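Long-range contacts in phosphotriesterase, putative (Deinococcus radiodurans, PDB 4J35), which probably hydrolyses lactones at a two-metal centre and is here an engineered form made for organophosphate hydrolysis: residues D227-Q232 / L259-D264; Y213-L218 / L247-G252; E22-G27 / A77-V82. The protein carries 7 engineered substitutions. All coordinates share one frame; numbering follows the deposited sequence.

How the contacts relate
Following the chain from the N terminus, strand 17-26 is the first element to enter a contact, and contact 3 closes a loop of about fifty residues by setting its end, 22-27, against helix 76-86. That contact is complete before the other two open. Contacts 1 and 2 cross: 213-218 and 227-232 come first, then their partners 247-252 and 259-264 in the same order. Contact 2 pairs helices 211-218 and 240-251; contact 1 joins the C-terminal ends of strands 223-226 and 259-261. L259 and L261 of contact 1 pack on L247, L250 and L251 of contact 2. Contacts 1 and 3 meet at the metal, where D264 and H23 bind the same cobalt, and E22 accepts hydrogen bonds from S262 and H263.

Contact 1 of 3, residues D227-Q232 / L259-D264; sequences DRIGLQ and LLLSHD. With CO (cobalt (II) ion), chain C.
R228 lies alongside D264, both side chains pointing the same way. The arginine CB lies near H263 O. CG passes D264 CB at 4.0 Å, CD stays beside the carboxylate, and then the chain bends (chi3 82°) and brings NE to 2.9 Å from D264 OD2. That hydrogen bond is weak, with only 128° at the hydrogen, but it is part of a salt bridge; the guanidinium and carboxylate planes are 53° apart. NH2, at the tip, comes no nearer than 3.4 Å to the same oxygen. The other carboxylate oxygen, D264 OD1, binds cobalt at 2.2 Å. With OD1 held by the metal and OD2 by R228, the two partners together limit the rotation of the carboxylate.

Next to this pair the backbones are joined by one hydrogen bond, I229 N to S262 O at 3.1 Å, while R228 CA makes a CA-H...O contact with H263 O. R228 to L231 form a type II turn. Further along, I229 CD1 packs on L261 CD2 at 4.0 Å. The CB atoms of D227 and S262 also touch, but D227 sends its carboxylate elsewhere, to H204 of the second metal site. H21, H23 and K143 complete the site of the cobalt bound by D264: this is the metal centre at the C-terminal mouth of a TIM barrel, as in the phosphotriesterase family.

Contact 2 of 3, residues Y213-L218 / L247-G252; sequences YHRETL and LTTLLG
H214 is the first residue of 213-218 to meet the other helix. Its CB takes L250 CD1 at 3.8 Å, the two side chains crossing at about a right angle, and the same methyl lies 4.0 Å from H214 CG, oblique to the ring. The imidazole nitrogens are bonded elsewhere, NE2 to M205 O and ND1 to D210 O, which fixes the ring's rotation.

R215 follows with its aliphatic part: CG lies 4.0 Å from L250 CD2. A bend at chi3 (-81°) then turns the guanidinium so that NH1 stands near T249 CG2, at 4.1 Å, while its charge is met by a salt bridge to E253. One turn on from H214, L218 brings CD1 to 4.4 Å from L250 CD2. L250 thus meets three residues, CD1 on H214 and CD2 on R215 and L218, with T249 adding its methyl at R215.

The helix axes come no closer than 11.4 Å, at a crossing angle of -44°, and the contact is made by side chains without any hydrogen bond. On the barrel side lie the parallel strands: H214 and L218 rest on I224 of strand 223-226, and L250 on L259 of strand 259-261, as neighbouring outer helices of a TIM barrel do.

Contact 3 of 3, residues E22-G27 / A77-V82; sequences EHVIFG and AFLREV. With CO (cobalt (II) ion), chain C.
V24 and L79 sit opposite each other with CA atoms 7.3 Å apart, where the chain turns a corner at V24 and I25 beside one side of helix 76-86; no hydrogen bond links the two segments. V24 is the centre of the contact. L79 CD2 presses on its CB at 3.5 Å, tighter than usual for two carbons, and on CG2 at 3.6 Å, so the leucine methyl bears on the flank of the valine. CG1, turned anti to the backbone N (chi1 179°), reaches the helix at two further points: the ring edge of F78, near its plane, with CE2 at 4.1 Å, and V82 CG2 at 4.4 Å.

In TIM barrel terms, strand 17-26 here passes its end over to the helix that follows strand 61-66, the strand beside it in the parallel sheet. The same turn separates two environments, since the neighbouring H23 points the other way and binds cobalt through NE2 at 2.0 Å. Its ND1 is held by T68, and F26 CD2 lies over one face of its ring.

I25 adds the remaining touch: its CG2 approaches the F78 ring obliquely, 3.8 Å from CE2, the same ring carbon that V24 meets at the edge. Helix 42-58 also packs here, with C49 against V24 and F78, while W267 of strand 266-269 touches V24 as well.

Contact 1 of 3, residues D227-Q232 / L259-D264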
# COMPACT_ATOMS: atom_id res chain seq x y z
N ASP A 227 -6.65 -0.22 5.14
CA ASP A 227 -6.18 0.66 4.09
C ASP A 227 -7.05 0.70 2.83
O ASP A 227 -6.59 1.17 1.80
CB ASP A 227 -4.74 0.35 3.73
CG ASP A 227 -4.53 -1.12 3.37
OD1 ASP A 227 -5.53 -1.81 3.12
OD2 ASP A 227 -3.38 -1.58 3.39
N ARG A 228 -8.29 0.21 2.92
CA ARG A 228 -9.25 0.39 1.82
C ARG A 228 -10.49 1.14 2.32
O ARG A 228 -11.63 0.88 1.89
CB ARG A 228 -9.62 -0.96 1.21
CG ARG A 228 -8.40 -1.89 1.05
CD ARG A 228 -8.71 -3.14 0.30
NE ARG A 228 -8.69 -2.93 -1.13
CZ ARG A 228 -8.96 -3.87 -2.03
NH1 ARG A 228 -9.22 -5.11 -1.64
NH2 ARG A 228 -8.94 -3.56 -3.32
N ILE A 229 -10.26 2.06 3.24
CA ILE A 229 -11.34 2.81 3.87
C ILE A 229 -12.02 3.63 2.77
O ILE A 229 -11.35 4.34 2.03
CB ILE A 229 -10.86 3.73 5.01
CG1 ILE A 229 -10.21 2.87 6.14
CG2 ILE A 229 -12.01 4.53 5.60
CD1 ILE A 229 -9.59 3.69 7.25
N GLY A 230 -13.33 3.48 2.68
CA GLY A 230 -14.12 4.16 1.64
C GLY A 230 -14.64 3.19 0.58
O GLY A 230 -15.60 3.51 -0.12
N LEU A 231 -14.02 2.00 0.46
CA LEU A 231 -14.47 1.01 -0.51
C LEU A 231 -15.44 0.05 0.18
O LEU A 231 -15.03 -0.85 0.90
CB LEU A 231 -13.27 0.25 -1.09
CG LEU A 231 -13.50 -0.76 -2.22
CD1 LEU A 231 -14.19 -0.07 -3.39
CD2 LEU A 231 -12.16 -1.38 -2.65
N GLN A 232 -16.74 0.23 -0.04
CA GLN A 232 -17.75 -0.34 0.85
C GLN A 232 -18.64 -1.41 0.21
O GLN A 232 -19.44 -1.11 -0.65
CB GLN A 232 -18.65 0.77 1.42
CG GLN A 232 -17.92 1.88 2.14
CD GLN A 232 -18.85 2.78 2.95
OE1 GLN A 232 -19.24 2.43 4.05
NE2 GLN A 232 -19.16 3.97 2.42
N LEU A 259 -1.56 0.32 14.40
CA LEU A 259 -2.66 0.46 13.44
C LEU A 259 -2.42 1.63 12.50
O LEU A 259 -2.02 2.71 12.95
CB LEU A 259 -3.99 0.73 14.17
CG LEU A 259 -4.42 -0.30 15.23
CD1 LEU A 259 -5.55 0.27 16.06
CD2 LEU A 259 -4.83 -1.64 14.58
N LEU A 260 -2.65 1.40 11.20
CA LEU A 260 -2.52 2.46 10.22
C LEU A 260 -3.77 2.54 9.34
O LEU A 260 -4.56 1.61 9.30
CB LEU A 260 -1.27 2.26 9.36
CG LEU A 260 0.02 2.48 10.14
CD1 LEU A 260 0.57 1.13 10.69
CD2 LEU A 260 1.05 3.18 9.27
N LEU A 261 -3.91 3.66 8.64
CA LEU A 261 -5.17 3.99 7.95
C LEU A 261 -4.91 4.51 6.54
O LEU A 261 -4.08 5.37 6.34
CB LEU A 261 -5.92 5.09 8.72
CG LEU A 261 -6.23 4.86 10.20
CD1 LEU A 261 -6.79 6.17 10.81
CD2 LEU A 261 -7.21 3.73 10.41
N SER A 262 -5.60 3.95 5.54
CA SER A 262 -5.47 4.45 4.16
C SER A 262 -6.69 4.08 3.33
O SER A 262 -7.62 3.48 3.86
CB SER A 262 -4.23 3.92 3.49
OG SER A 262 -3.49 4.99 2.96
N HIS A 263 -6.68 4.50 2.06
CA HIS A 263 -7.81 4.26 1.17
C HIS A 263 -7.61 3.23 0.06
O HIS A 263 -8.61 2.73 -0.50
CB HIS A 263 -8.24 5.58 0.47
CG HIS A 263 -8.30 6.76 1.38
ND1 HIS A 263 -7.21 7.55 1.66
CD2 HIS A 263 -9.35 7.32 2.03
CE1 HIS A 263 -7.58 8.55 2.44
NE2 HIS A 263 -8.88 8.43 2.68
N ASP A 264 -6.37 2.98 -0.35
CA ASP A 264 -6.10 2.16 -1.53
C ASP A 264 -6.78 2.78 -2.77
O ASP A 264 -7.23 2.08 -3.67
CB ASP A 264 -6.62 0.75 -1.31
CG ASP A 264 -6.01 -0.27 -2.28
OD1 ASP A 264 -5.00 0.01 -2.95
OD2 ASP A 264 -6.61 -1.34 -2.38
CO CO C . -3.26 -1.27 -3.43

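Contact 2 of 3, residues Y213-L218 / L247-G252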
# COMPACT_ATOMS: atom_id res chain seq x y z
N TYR A 213 -9.06 -12.10 14.34
CA TYR A 213 -8.16 -12.27 13.19
C TYR A 213 -7.07 -11.20 13.24
O TYR A 213 -5.90 -11.48 13.02
CB TYR A 213 -8.99 -12.18 11.92
CG TYR A 213 -8.23 -12.09 10.61
CD1 TYR A 213 -7.71 -13.23 10.00
CD2 TYR A 213 -8.07 -10.88 9.97
CE1 TYR A 213 -7.05 -13.15 8.78
CE2 TYR A 213 -7.42 -10.78 8.75
CZ TYR A 213 -6.90 -11.91 8.17
OH TYR A 213 -6.26 -11.79 6.96
N HIS A 214 -7.46 -9.96 13.56
CA HIS A 214 -6.50 -8.88 13.74
C HIS A 214 -5.57 -9.13 14.93
O HIS A 214 -4.37 -8.88 14.87
CB HIS A 214 -7.23 -7.56 13.94
CG HIS A 214 -8.19 -7.25 12.84
ND1 HIS A 214 -9.41 -7.88 12.73
CD2 HIS A 214 -8.09 -6.42 11.77
CE1 HIS A 214 -10.02 -7.45 11.64
NE2 HIS A 214 -9.24 -6.57 11.04
N ARG A 215 -6.13 -9.54 16.04
CA ARG A 215 -5.32 -9.74 17.25
C ARG A 215 -4.27 -10.81 17.00
O ARG A 215 -3.10 -10.70 17.39
CB ARG A 215 -6.22 -10.12 18.40
CG ARG A 215 -7.00 -8.93 18.95
CD ARG A 215 -7.70 -9.25 20.22
NE ARG A 215 -8.95 -9.94 19.97
CZ ARG A 215 -10.15 -9.43 20.16
NH1 ARG A 215 -10.32 -8.19 20.63
NH2 ARG A 215 -11.21 -10.18 19.86
N GLU A 216 -4.67 -11.84 16.29
CA GLU A 216 -3.70 -12.87 15.95
C GLU A 216 -2.53 -12.37 15.09
O GLU A 216 -1.40 -12.76 15.29
CB GLU A 216 -4.38 -14.02 15.23
CG GLU A 216 -3.44 -15.16 15.01
CD GLU A 216 -4.11 -16.33 14.33
OE1 GLU A 216 -5.34 -16.27 14.13
OE2 GLU A 216 -3.38 -17.30 14.00
N THR A 217 -2.81 -11.52 14.11
CA THR A 217 -1.76 -10.94 13.32
C THR A 217 -0.83 -10.07 14.16
O THR A 217 0.41 -10.13 13.99
CB THR A 217 -2.40 -10.05 12.14
OG1 THR A 217 -3.35 -10.84 11.44
CG2 THR A 217 -1.34 -9.63 11.18
N LEU A 218 -1.43 -9.28 15.06
CA LEU A 218 -0.73 -8.24 15.83
C LEU A 218 0.25 -8.91 16.81
O LEU A 218 1.25 -8.36 17.22
CB LEU A 218 -1.69 -7.39 16.63
CG LEU A 218 -2.37 -6.36 15.67
CD1 LEU A 218 -3.59 -5.81 16.31
CD2 LEU A 218 -1.35 -5.28 15.37
N LEU A 247 -11.93 -1.26 14.48
CA LEU A 247 -10.86 -0.35 14.86
C LEU A 247 -10.99 0.19 16.29
O LEU A 247 -10.00 0.28 17.02
CB LEU A 247 -10.81 0.82 13.90
CG LEU A 247 -9.54 1.65 13.90
CD1 LEU A 247 -8.37 0.88 13.24
CD2 LEU A 247 -9.82 2.95 13.16
N THR A 248 -12.20 0.58 16.68
CA THR A 248 -12.38 1.19 17.99
C THR A 248 -12.10 0.14 19.08
O THR A 248 -11.52 0.46 20.11
CB THR A 248 -13.77 1.85 18.18
OG1 THR A 248 -14.82 0.91 17.90
CG2 THR A 248 -13.90 3.02 17.23
N THR A 249 -12.52 -1.09 18.82
CA THR A 249 -12.22 -2.22 19.68
C THR A 249 -10.72 -2.37 19.89
O THR A 249 -10.25 -2.60 21.03
CB THR A 249 -12.74 -3.50 19.05
OG1 THR A 249 -14.16 -3.43 18.95
CG2 THR A 249 -12.34 -4.73 19.87
N LEU A 250 -9.96 -2.29 18.80
CA LEU A 250 -8.52 -2.57 18.86
C LEU A 250 -7.81 -1.40 19.52
O LEU A 250 -6.89 -1.58 20.30
CB LEU A 250 -7.95 -2.82 17.46
CG LEU A 250 -8.40 -4.10 16.76
CD1 LEU A 250 -7.88 -4.15 15.37
CD2 LEU A 250 -7.81 -5.33 17.52
N LEU A 251 -8.26 -0.19 19.24
CA LEU A 251 -7.72 0.98 19.91
C LEU A 251 -7.90 0.91 21.43
O LEU A 251 -7.02 1.34 22.19
CB LEU A 251 -8.44 2.25 19.36
CG LEU A 251 -8.00 2.64 17.94
CD1 LEU A 251 -9.00 3.71 17.29
CD2 LEU A 251 -6.61 3.22 18.00
N GLY A 252 -9.03 0.32 21.82
CA GLY A 252 -9.43 0.22 23.20
C GLY A 252 -8.61 -0.85 23.91
O GLY A 252 -8.67 -0.97 25.12

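Contact 3 of 3, residues E22-G27 / A77-V82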
# COMPACT_ATOMS: atom_id res chain seq x y z
N GLU A 22 -1.71 3.88 -1.19
CA GLU A 22 -2.53 4.55 -2.22
C GLU A 22 -1.90 4.27 -3.58
O GLU A 22 -0.79 3.79 -3.67
CB GLU A 22 -2.53 6.07 -1.95
CG GLU A 22 -2.92 6.56 -0.55
CD GLU A 22 -4.38 6.32 -0.20
OE1 GLU A 22 -5.21 6.26 -1.17
OE2 GLU A 22 -4.69 6.21 1.03
N HIS A 23 -2.60 4.64 -4.66
CA HIS A 23 -2.14 4.41 -6.02
C HIS A 23 -2.32 5.72 -6.82
O HIS A 23 -3.43 6.05 -7.19
CB HIS A 23 -2.92 3.21 -6.64
CG HIS A 23 -2.65 1.90 -5.93
ND1 HIS A 23 -1.45 1.24 -6.09
CD2 HIS A 23 -3.37 1.17 -5.04
CE1 HIS A 23 -1.45 0.15 -5.35
NE2 HIS A 23 -2.57 0.10 -4.66
N VAL A 24 -1.24 6.47 -7.05
CA VAL A 24 -1.34 7.72 -7.86
C VAL A 24 -1.86 7.37 -9.27
O VAL A 24 -2.84 7.95 -9.74
CB VAL A 24 0.01 8.49 -7.92
CG1 VAL A 24 -0.12 9.76 -8.79
CG2 VAL A 24 0.49 8.87 -6.50
N ILE A 25 -1.21 6.43 -9.94
CA ILE A 25 -1.79 5.79 -11.12
C ILE A 25 -1.82 4.28 -10.95
O ILE A 25 -1.08 3.71 -10.15
CB ILE A 25 -1.04 6.15 -12.42
CG1 ILE A 25 0.37 5.57 -12.39
CG2 ILE A 25 -1.02 7.65 -12.62
CD1 ILE A 25 1.22 6.00 -13.61
N PHE A 26 -2.73 3.62 -11.66
CA PHE A 26 -2.86 2.20 -11.53
C PHE A 26 -3.49 1.58 -12.76
O PHE A 26 -4.50 2.10 -13.27
CB PHE A 26 -3.74 1.88 -10.33
CG PHE A 26 -3.74 0.41 -9.95
CD1 PHE A 26 -4.64 -0.46 -10.53
CD2 PHE A 26 -2.85 -0.07 -9.01
CE1 PHE A 26 -4.64 -1.81 -10.18
CE2 PHE A 26 -2.85 -1.42 -8.66
CZ PHE A 26 -3.74 -2.28 -9.25
N GLY A 27 -2.91 0.47 -13.22
CA GLY A 27 -3.48 -0.34 -14.29
C GLY A 27 -3.46 -1.80 -13.93
O GLY A 27 -2.43 -2.29 -13.49
N ALA A 77 9.07 7.91 -12.51
CA ALA A 77 9.33 9.23 -13.06
C ALA A 77 8.07 10.12 -13.06
O ALA A 77 8.18 11.30 -12.85
CB ALA A 77 9.88 9.11 -14.47
N PHE A 78 6.90 9.54 -13.31
CA PHE A 78 5.65 10.28 -13.19
C PHE A 78 5.40 10.66 -11.71
O PHE A 78 5.11 11.81 -11.39
CB PHE A 78 4.46 9.51 -13.79
CG PHE A 78 3.15 10.27 -13.73
CD1 PHE A 78 2.84 11.23 -14.68
CD2 PHE A 78 2.25 10.04 -12.71
CE1 PHE A 78 1.68 11.95 -14.59
CE2 PHE A 78 1.07 10.77 -12.63
CZ PHE A 78 0.79 11.72 -13.56
N LEU A 79 5.56 9.71 -10.78
CA LEU A 79 5.43 10.06 -9.37
C LEU A 79 6.36 11.20 -8.97
O LEU A 79 5.99 12.06 -8.17
CB LEU A 79 5.74 8.84 -8.49
CG LEU A 79 4.86 7.61 -8.68
CD1 LEU A 79 5.31 6.57 -7.68
CD2 LEU A 79 3.38 7.90 -8.50
N ARG A 80 7.59 11.22 -9.49
CA ARG A 80 8.51 12.33 -9.21
C ARG A 80 8.01 13.65 -9.77
O ARG A 80 8.12 14.69 -9.11
CB ARG A 80 9.91 12.03 -9.75
CG ARG A 80 10.93 13.13 -9.47
CD ARG A 80 12.36 12.62 -9.62
NE ARG A 80 12.66 12.29 -11.01
CZ ARG A 80 13.83 11.82 -11.44
NH1 ARG A 80 14.82 11.60 -10.59
NH2 ARG A 80 14.00 11.55 -12.73
N GLU A 81 7.41 13.63 -10.96
CA GLU A 81 6.82 14.85 -11.51
C GLU A 81 5.74 15.40 -10.60
O GLU A 81 5.66 16.61 -10.39
CB GLU A 81 6.16 14.60 -12.86
CG GLU A 81 7.09 14.33 -13.99
CD GLU A 81 6.33 14.19 -15.30
OE1 GLU A 81 5.57 15.12 -15.67
OE2 GLU A 81 6.49 13.13 -15.94
N VAL A 82 4.88 14.52 -10.09
CA VAL A 82 3.78 14.94 -9.23
C VAL A 82 4.33 15.52 -7.93
O VAL A 82 3.86 16.55 -7.46
CB VAL A 82 2.84 13.75 -8.93
CG1 VAL A 82 1.76 14.16 -7.94
CG2 VAL A 82 2.21 13.23 -10.22
CO CO C . -3.26 -1.27 -3.43